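Local atomic coordinates of importin subunit beta-1 (PDB entry 5OWU), a protein that carries proteins into the nucleus as the beta subunit of the import receptor, working with importin alpha, which recognises the classical nuclear localization signal of the cargo. Residues D716-L721 / H766-A771; V759-G764 / E770-Y775. One frame throughout, in Å; residues are numbered along the deposited sequence.

Contact 1: residues D716-L721 / H766-A771; sequences DFIPYL and HDKPEA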
loop_
_atom_site.group_PDB
_atom_site.type_symbol
_atom_site.label_atom_id
_atom_site.label_comp_id
_atom_site.label_asym_id
_atom_site.label_seq_id
_atom_site.Cartn_x
_atom_site.Cartn_y
_atom_site.Cartn_z
ATOM N N ASP A 716 -8.360 2.127 -39.211
ATOM C CA ASP A 716 -9.078 3.370 -38.943
ATOM C C ASP A 716 -8.385 4.209 -37.871
ATOM O O ASP A 716 -8.669 5.409 -37.744
ATOM C CB ASP A 716 -10.508 3.056 -38.503
ATOM C CG ASP A 716 -11.418 2.657 -39.657
ATOM O OD1 ASP A 716 -10.944 2.525 -40.803
ATOM O OD2 ASP A 716 -12.624 2.474 -39.402
ATOM N N PHE A 717 -7.494 3.597 -37.089
ATOM C CA PHE A 717 -6.797 4.278 -36.006
ATOM C C PHE A 717 -5.652 5.153 -36.495
ATOM O O PHE A 717 -5.180 6.009 -35.742
ATOM C CB PHE A 717 -6.250 3.238 -35.030
ATOM C CG PHE A 717 -5.871 3.797 -33.679
ATOM C CD1 PHE A 717 -6.851 4.125 -32.754
ATOM C CD2 PHE A 717 -4.538 3.965 -33.326
ATOM C CE1 PHE A 717 -6.507 4.621 -31.503
ATOM C CE2 PHE A 717 -4.191 4.461 -32.081
ATOM C CZ PHE A 717 -5.179 4.791 -31.170
ATOM N N ILE A 718 -5.196 4.967 -37.734
ATOM C CA ILE A 718 -3.950 5.606 -38.166
ATOM C C ILE A 718 -3.993 7.122 -38.014
ATOM O O ILE A 718 -2.984 7.706 -37.591
ATOM C CB ILE A 718 -3.587 5.143 -39.582
ATOM C CG1 ILE A 718 -3.164 3.667 -39.532
ATOM C CG2 ILE A 718 -2.480 6.013 -40.176
ATOM C CD1 ILE A 718 -3.092 2.976 -40.885
ATOM N N PRO A 719 -5.084 7.824 -38.320
ATOM C CA PRO A 719 -5.058 9.287 -38.157
ATOM C C PRO A 719 -4.856 9.748 -36.720
ATOM O O PRO A 719 -4.367 10.863 -36.517
ATOM C CB PRO A 719 -6.423 9.726 -38.707
ATOM C CG PRO A 719 -6.781 8.654 -39.679
ATOM C CD PRO A 719 -6.278 7.384 -39.056
ATOM N N TYR A 720 -5.203 8.936 -35.720
ATOM C CA TYR A 720 -4.983 9.300 -34.320
ATOM C C TYR A 720 -3.612 8.870 -33.805
ATOM O O TYR A 720 -3.160 9.372 -32.761
ATOM C CB TYR A 720 -6.075 8.677 -33.440
ATOM C CG TYR A 720 -7.474 8.851 -33.984
ATOM C CD1 TYR A 720 -8.238 9.961 -33.651
ATOM C CD2 TYR A 720 -8.036 7.904 -34.828
ATOM C CE1 TYR A 720 -9.519 10.123 -34.146
ATOM C CE2 TYR A 720 -9.323 8.062 -35.330
ATOM C CZ TYR A 720 -10.053 9.178 -34.991
ATOM O OH TYR A 720 -11.328 9.348 -35.490
ATOM N N LEU A 721 -2.928 7.995 -34.543
ATOM C CA LEU A 721 -1.760 7.302 -34.014
ATOM C C LEU A 721 -0.714 8.277 -33.483
ATOM O O LEU A 721 -0.286 8.177 -32.326
ATOM C CB LEU A 721 -1.175 6.403 -35.102
ATOM C CG LEU A 721 0.034 5.560 -34.723
ATOM C CD1 LEU A 721 -0.292 4.630 -33.562
ATOM C CD2 LEU A 721 0.495 4.771 -35.938
ATOM N N HIS A 766 -1.435 -4.618 -37.378
ATOM C CA HIS A 766 -0.671 -5.790 -37.788
ATOM C C HIS A 766 -0.373 -5.781 -39.282
ATOM O O HIS A 766 0.686 -6.250 -39.708
ATOM C CB HIS A 766 -1.448 -7.052 -37.397
ATOM C CG HIS A 766 -0.844 -8.327 -37.897
ATOM N ND1 HIS A 766 -1.215 -8.908 -39.090
ATOM C CD2 HIS A 766 0.088 -9.146 -37.352
ATOM C CE1 HIS A 766 -0.527 -10.023 -39.267
ATOM N NE2 HIS A 766 0.268 -10.192 -38.226
ATOM N N ASP A 767 -1.291 -5.254 -40.089
ATOM C CA ASP A 767 -1.146 -5.225 -41.539
ATOM C C ASP A 767 -0.619 -3.898 -42.066
ATOM O O ASP A 767 -0.496 -3.738 -43.283
ATOM C CB ASP A 767 -2.492 -5.523 -42.214
ATOM C CG ASP A 767 -2.893 -6.979 -42.112
ATOM O OD1 ASP A 767 -2.017 -7.830 -41.835
ATOM O OD2 ASP A 767 -4.089 -7.273 -42.327
ATOM N N LYS A 768 -0.311 -2.943 -41.193
ATOM C CA LYS A 768 0.096 -1.602 -41.603
ATOM C C LYS A 768 1.458 -1.264 -41.007
ATOM O O LYS A 768 1.603 -0.289 -40.260
ATOM C CB LYS A 768 -0.960 -0.577 -41.198
ATOM C CG LYS A 768 -2.298 -0.815 -41.871
ATOM C CD LYS A 768 -2.289 -0.324 -43.308
ATOM C CE LYS A 768 -3.011 -1.277 -44.255
ATOM N NZ LYS A 768 -4.273 -1.816 -43.690
ATOM N N PRO A 769 2.486 -2.048 -41.334
ATOM C CA PRO A 769 3.813 -1.791 -40.749
ATOM C C PRO A 769 4.356 -0.411 -41.060
ATOM O O PRO A 769 5.126 0.129 -40.259
ATOM C CB PRO A 769 4.685 -2.892 -41.367
ATOM C CG PRO A 769 3.978 -3.285 -42.616
ATOM C CD PRO A 769 2.517 -3.148 -42.310
ATOM N N GLU A 770 3.980 0.186 -42.196
ATOM C CA GLU A 770 4.474 1.522 -42.508
ATOM C C GLU A 770 3.941 2.554 -41.526
ATOM O O GLU A 770 4.594 3.576 -41.283
ATOM C CB GLU A 770 4.103 1.911 -43.945
ATOM C CG GLU A 770 2.614 2.138 -44.198
ATOM C CD GLU A 770 1.819 0.846 -44.308
ATOM O OE1 GLU A 770 2.400 -0.246 -44.104
ATOM O OE2 GLU A 770 0.607 0.929 -44.605
ATOM N N ALA A 771 2.765 2.311 -40.952
ATOM C CA ALA A 771 2.232 3.232 -39.960
ATOM C C ALA A 771 2.947 3.084 -38.623
ATOM O O ALA A 771 3.122 4.071 -37.899
ATOM C CB ALA A 771 0.730 3.004 -39.790
#
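I718 and L721, three residues apart, both lean on the small side chain of A771, joining helix 718-732 of HEAT repeat 17 to the short helix 769-772 that follows this repeat in the all-helical solenoid. The close part centres on A771. Its CB lies 4.0 Å from I718 CG1, while CD2 of L721 lies 3.4 Å from the O of A771. Alanine suits this place because a single methyl lets the two backbones come near: the CA atoms of I718 and A771 are 6.9 Å apart. L721 forms the buried inner flank and also packs on L765; with CG trans to its own N (chi1 -178°), the leucine carries one branch across to A771, where CD2 meets not only the O atom but also, at 4.2 Å, the CB of A771.

The looser, partly solvent-exposed side belongs to K768. This residue occupies the N-cap position, its O accepting the backbone N-H of A771, and its aliphatic stem runs at about a right angle to the I718 side chain. A lysine fits such a rim, since it offers methylenes to the isoleucine and keeps its ammonium group away from it. CB, CG and CD of K768 all lie along the I718 methyl CD1, CG nearest at 4.0 Å; the later bends of the chain carry NZ of K768 off to 5.7 Å from that same CD1.

Contact 2: residues V759-G764 / E770-Y775; sequences VGIVAG and EALFPY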
loop_
_atom_site.group_PDB
_atom_site.type_symbol
_atom_site.label_atom_id
_atom_site.label_comp_id
_atom_site.label_asym_id
_atom_site.label_seq_id
_atom_site.Cartn_x
_atom_site.Cartn_y
_atom_site.Cartn_z
ATOM N N VAL A 759 0.161 -2.865 -26.993
ATOM C CA VAL A 759 -0.347 -4.166 -27.424
ATOM C C VAL A 759 -1.516 -3.977 -28.381
ATOM O O VAL A 759 -1.568 -4.578 -29.464
ATOM C CB VAL A 759 -0.752 -5.011 -26.203
ATOM C CG1 VAL A 759 -1.561 -6.248 -26.613
ATOM C CG2 VAL A 759 0.474 -5.437 -25.445
ATOM N N GLY A 760 -2.472 -3.134 -27.993
ATOM C CA GLY A 760 -3.629 -2.915 -28.840
ATOM C C GLY A 760 -3.262 -2.288 -30.172
ATOM O O GLY A 760 -3.831 -2.632 -31.209
ATOM N N ILE A 761 -2.301 -1.362 -30.161
ATOM C CA ILE A 761 -1.909 -0.670 -31.388
ATOM C C ILE A 761 -1.209 -1.633 -32.336
ATOM O O ILE A 761 -1.500 -1.677 -33.535
ATOM C CB ILE A 761 -1.024 0.543 -31.049
ATOM C CG1 ILE A 761 -1.899 1.671 -30.508
ATOM C CG2 ILE A 761 -0.237 1.022 -32.258
ATOM C CD1 ILE A 761 -1.120 2.811 -29.864
ATOM N N VAL A 762 -0.280 -2.427 -31.809
ATOM C CA VAL A 762 0.434 -3.372 -32.657
ATOM C C VAL A 762 -0.525 -4.422 -33.210
ATOM O O VAL A 762 -0.404 -4.836 -34.368
ATOM C CB VAL A 762 1.601 -3.995 -31.870
ATOM C CG1 VAL A 762 2.236 -5.147 -32.637
ATOM C CG2 VAL A 762 2.625 -2.918 -31.590
ATOM N N ALA A 763 -1.503 -4.854 -32.408
ATOM C CA ALA A 763 -2.517 -5.772 -32.923
ATOM C C ALA A 763 -3.341 -5.117 -34.026
ATOM O O ALA A 763 -3.562 -5.709 -35.086
ATOM C CB ALA A 763 -3.430 -6.246 -31.792
ATOM N N GLY A 764 -3.806 -3.891 -33.794
ATOM C CA GLY A 764 -4.660 -3.234 -34.769
ATOM C C GLY A 764 -3.955 -2.932 -36.075
ATOM O O GLY A 764 -4.560 -3.028 -37.146
ATOM N N GLU A 770 3.980 0.186 -42.196
ATOM C CA GLU A 770 4.474 1.522 -42.508
ATOM C C GLU A 770 3.941 2.554 -41.526
ATOM O O GLU A 770 4.594 3.576 -41.283
ATOM C CB GLU A 770 4.103 1.911 -43.945
ATOM C CG GLU A 770 2.614 2.138 -44.198
ATOM C CD GLU A 770 1.819 0.846 -44.308
ATOM O OE1 GLU A 770 2.400 -0.246 -44.104
ATOM O OE2 GLU A 770 0.607 0.929 -44.605
ATOM N N ALA A 771 2.765 2.311 -40.952
ATOM C CA ALA A 771 2.232 3.232 -39.960
ATOM C C ALA A 771 2.947 3.084 -38.623
ATOM O O ALA A 771 3.122 4.071 -37.899
ATOM C CB ALA A 771 0.730 3.004 -39.790
ATOM N N LEU A 772 3.365 1.863 -38.277
ATOM C CA LEU A 772 4.004 1.633 -36.987
ATOM C C LEU A 772 5.495 1.951 -37.015
ATOM O O LEU A 772 6.076 2.279 -35.971
ATOM C CB LEU A 772 3.798 0.175 -36.553
ATOM C CG LEU A 772 4.302 -0.193 -35.157
ATOM C CD1 LEU A 772 3.378 0.369 -34.096
ATOM C CD2 LEU A 772 4.449 -1.702 -34.999
ATOM N N PHE A 773 6.115 1.889 -38.194
ATOM C CA PHE A 773 7.574 1.920 -38.310
ATOM C C PHE A 773 8.248 3.020 -37.499
ATOM O O PHE A 773 9.218 2.717 -36.784
ATOM C CB PHE A 773 7.954 2.033 -39.793
ATOM C CG PHE A 773 9.437 2.103 -40.034
ATOM C CD1 PHE A 773 10.252 1.023 -39.734
ATOM C CD2 PHE A 773 10.014 3.244 -40.564
ATOM C CE1 PHE A 773 11.615 1.081 -39.953
ATOM C CE2 PHE A 773 11.384 3.307 -40.785
ATOM C CZ PHE A 773 12.179 2.224 -40.478
ATOM N N PRO A 774 7.820 4.286 -37.554
ATOM C CA PRO A 774 8.568 5.339 -36.849
ATOM C C PRO A 774 8.447 5.302 -35.333
ATOM O O PRO A 774 9.034 6.164 -34.666
ATOM C CB PRO A 774 7.964 6.634 -37.419
ATOM C CG PRO A 774 6.606 6.246 -37.883
ATOM C CD PRO A 774 6.738 4.848 -38.388
ATOM N N TYR A 775 7.715 4.345 -34.764
ATOM C CA TYR A 775 7.529 4.256 -33.322
ATOM C C TYR A 775 8.182 3.025 -32.713
ATOM O O TYR A 775 8.106 2.839 -31.490
ATOM C CB TYR A 775 6.030 4.259 -32.994
ATOM C CG TYR A 775 5.305 5.414 -33.627
ATOM C CD1 TYR A 775 5.503 6.706 -33.169
ATOM C CD2 TYR A 775 4.438 5.218 -34.693
ATOM C CE1 TYR A 775 4.855 7.767 -33.740
ATOM C CE2 TYR A 775 3.786 6.282 -35.281
ATOM C CZ TYR A 775 3.997 7.553 -34.800
ATOM O OH TYR A 775 3.356 8.621 -35.375
#
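L772 meets helix 741-764 with both of its terminal methyls, one for each of two consecutive residues. Its CD1 touches CG2 of I761 at 4.1 Å, and its CD2 touches CG2 of V762, likewise at 4.1 Å. All three side chains are buried and purely apolar, so the contact rests on van der Waals packing alone. A leucine suits the approach because its branch lies one carbon farther out than that of the two beta-branched partners, letting the fork bridge neighbouring positions on the helix, where the long axes of the side chains cross obliquely.

The torsions explain which branches are used. In L772, CG stands trans to the backbone N (chi1 -175°), which extends the fork toward the helix. In I761 the short branch CG2 holds the corresponding trans place and faces the leucine, whereas V762 uses the methyl that sits beside its own N, with CG1 in the trans position (chi1 171°).

One step farther out, backbone bonds spanning I761 and V762 keep the helix regular, which holds the two side chains next to each other: A763 N bonds V759 O, and G764 N bonds G760 O at 2.9 Å. On the other side, Y775 N bonds the O of L772 at 2.9 Å, turning the chain just after the leucine; P774 CG then lies over one face of the Y775 ring, toward its rim.

The contact fills a seam between HEAT repeats 17 and 18. I761 also packs on M725 of helix 718-732, while V762 meets L805, I809 and M812 of helix 796-812, and M812 touches L772 as well.

How the contacts relate
Followed from the N terminus, the chain passes through 716-721 into helix 718-732, returns along helix 741-764, which carries 759-764, and then enters the short helix 769-772. Contact 1 closes the long excursion, 44 residues lying between its segments; contact 2 closes the tight turn, with only five. Their spans cross rather than nest: 759-764 lies inside the first span, whereas 770-775 runs past the end of 766-771, with E770 and A771 shared. Both therefore use helix 769-772, tying it to the two helices of HEAT repeat 17. L721 joins the contacts directly: its CD1 packs on I761 CG2 at 3.8 Å, and its CD2 on Y775 CE2 at 3.7 Å.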